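Local coordinates for ABC transporter, periplasmic substrate-binding protein (Vibrio cholerae O1 biovar eltor, PDB 1TWY) that probably captures phosphate in the periplasm and delivers it to an ABC-type importer of the inner membrane, at residues V109-P114 with S212-Q217. Numbering follows the deposited sequence.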
loop_
_atom_site.group_PDB
_atom_site.type_symbol
_atom_site.label_atom_id
_atom_site.label_comp_id
_atom_site.label_asym_id
_atom_site.label_seq_id
_atom_site.Cartn_x
_atom_site.Cartn_y
_atom_site.Cartn_z
ATOM N N VAL A 109 -10.793 -6.338 13.311
ATOM C CA VAL A 109 -12.114 -6.562 13.833
ATOM C C VAL A 109 -12.263 -6.019 15.238
ATOM O O VAL A 109 -11.245 -5.668 15.873
ATOM C CB VAL A 109 -12.469 -8.095 13.852
ATOM C CG1 VAL A 109 -12.400 -8.627 12.373
ATOM C CG2 VAL A 109 -11.543 -8.967 14.741
ATOM N N ASN A 110 -13.480 -5.987 15.714
ATOM C CA ASN A 110 -13.741 -5.499 17.095
ATOM C C ASN A 110 -13.167 -6.526 18.088
ATOM O O ASN A 110 -13.154 -7.758 17.853
ATOM C CB ASN A 110 -15.242 -5.390 17.310
ATOM C CG ASN A 110 -15.579 -4.787 18.631
ATOM O OD1 ASN A 110 -15.621 -5.514 19.662
ATOM N ND2 ASN A 110 -15.896 -3.512 18.640
ATOM N N GLN A 111 -12.546 -5.992 19.175
ATOM C CA GLN A 111 -11.992 -6.864 20.210
ATOM C C GLN A 111 -12.887 -8.057 20.645
ATOM O O GLN A 111 -12.327 -9.065 21.020
ATOM C CB GLN A 111 -11.685 -6.101 21.483
ATOM C CG GLN A 111 -10.690 -6.785 22.403
ATOM C CD GLN A 111 -9.365 -7.179 21.687
ATOM O OE1 GLN A 111 -8.620 -6.325 21.262
ATOM N NE2 GLN A 111 -9.134 -8.466 21.565
ATOM N N ALA A 112 -14.182 -7.870 20.651
ATOM C CA ALA A 112 -15.117 -8.886 21.058
ATOM C C ALA A 112 -15.268 -9.998 20.045
ATOM O O ALA A 112 -15.712 -11.114 20.371
ATOM C CB ALA A 112 -16.417 -8.294 21.395
ATOM N N ASN A 113 -14.938 -9.720 18.804
ATOM C CA ASN A 113 -15.120 -10.742 17.764
ATOM C C ASN A 113 -14.198 -11.953 17.966
ATOM O O ASN A 113 -13.007 -11.864 18.036
ATOM C CB ASN A 113 -14.945 -10.059 16.440
ATOM C CG ASN A 113 -15.345 -10.899 15.263
ATOM O OD1 ASN A 113 -15.266 -12.148 15.305
ATOM N ND2 ASN A 113 -15.648 -10.204 14.142
ATOM N N PRO A 114 -14.759 -13.183 18.104
ATOM C CA PRO A 114 -13.896 -14.354 18.297
ATOM C C PRO A 114 -13.018 -14.785 17.153
ATOM O O PRO A 114 -12.094 -15.582 17.372
ATOM C CB PRO A 114 -14.910 -15.488 18.651
ATOM C CG PRO A 114 -16.210 -15.031 18.120
ATOM C CD PRO A 114 -16.186 -13.499 18.236
ATOM N N SER A 212 -6.827 -0.537 20.141
ATOM C CA SER A 212 -8.296 -0.251 20.107
ATOM C C SER A 212 -9.051 -1.266 19.207
ATOM O O SER A 212 -10.244 -1.271 19.211
ATOM C CB SER A 212 -8.605 1.130 19.560
ATOM O OG SER A 212 -8.154 1.354 18.239
ATOM N N VAL A 213 -8.315 -1.995 18.418
ATOM C CA VAL A 213 -8.839 -2.967 17.435
ATOM C C VAL A 213 -8.033 -4.273 17.529
ATOM O O VAL A 213 -6.946 -4.276 18.127
ATOM C CB VAL A 213 -8.757 -2.497 15.963
ATOM C CG1 VAL A 213 -9.529 -1.267 15.747
ATOM C CG2 VAL A 213 -7.381 -2.251 15.549
ATOM N N LYS A 214 -8.594 -5.350 16.988
ATOM C CA LYS A 214 -7.896 -6.640 16.952
ATOM C C LYS A 214 -7.472 -6.899 15.472
ATOM O O LYS A 214 -8.364 -7.070 14.621
ATOM C CB LYS A 214 -8.852 -7.781 17.464
ATOM C CG LYS A 214 -8.112 -9.099 17.640
ATOM C CD LYS A 214 -8.771 -10.030 18.583
ATOM C CE LYS A 214 -9.968 -10.547 17.928
ATOM N NZ LYS A 214 -10.273 -12.067 18.368
ATOM N N ALA A 215 -6.198 -6.942 15.197
ATOM C CA ALA A 215 -5.687 -7.296 13.926
ATOM C C ALA A 215 -5.665 -8.804 13.841
ATOM O O ALA A 215 -5.217 -9.445 14.775
ATOM C CB ALA A 215 -4.229 -6.801 13.822
ATOM N N ILE A 216 -6.225 -9.391 12.808
ATOM C CA ILE A 216 -6.311 -10.850 12.716
ATOM C C ILE A 216 -5.325 -11.416 11.701
ATOM O O ILE A 216 -4.642 -10.698 10.945
ATOM C CB ILE A 216 -7.707 -11.297 12.399
ATOM C CG1 ILE A 216 -8.144 -10.749 11.074
ATOM C CG2 ILE A 216 -8.605 -10.866 13.546
ATOM C CD1 ILE A 216 -9.565 -11.359 10.625
ATOM N N GLN A 217 -5.139 -12.733 11.726
ATOM C CA GLN A 217 -4.319 -13.374 10.711
ATOM C C GLN A 217 -4.995 -13.355 9.358
ATOM O O GLN A 217 -6.215 -13.314 9.245
ATOM C CB GLN A 217 -4.073 -14.837 11.105
ATOM C CG GLN A 217 -3.228 -14.943 12.326
ATOM C CD GLN A 217 -3.205 -16.436 12.870
ATOM O OE1 GLN A 217 -4.110 -17.264 12.567
ATOM N NE2 GLN A 217 -2.224 -16.740 13.648
HETATM O O HOH W 1 -12.280 -3.290 19.463
HETATM O O HOH W 2 -6.264 -5.750 20.637
#
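V109 and K214 form an antiparallel hydrogen-bonded pair, each backbone N bonding to the other's O at 2.9 Å. Their side chains share one face of the sheet, where V109 CG2 lies 3.7 Å from I216 CG2; the two branched side chains cross at about a right angle, and K214 CE closes against the same V109 methyl. This is the tight, mostly buried part of the contact. K214 then reaches on into the turn that follows V109. Its CG stands anti to the backbone N (chi1 -172°), and bends further out, at chi3 and chi4, bring NZ to N113 O at 2.8 Å, almost in line with that C=O. V115 O takes a second bond from the ammonium group, which thus ties down two carbonyls at the exit of the turn. The turn itself is type I, from N110 to N113, closed by N113 N to N110 O, and N110 OD1 adds an Asx turn by accepting from A112 N at 2.9 Å. The Q111 side is looser and exposed. The Q111 side chain crosses the lysine chain at about a right angle, NE2 resting on K214 CD (3.4 Å) in van der Waals contact, while one water joins Q111 N to S212 O, standing in for a direct backbone bond beyond the V109–K214 pair. In the mixed sheet of this periplasmic-binding-protein fold, the contact fastens the turn between strands 96-109 and 117-118 to strand 214-218, antiparallel to the first and parallel to the second. V213 packs on helix 187-196, N110 ND2 bonds to V194 O of that helix, and W134 from another loop touches V109 and N113.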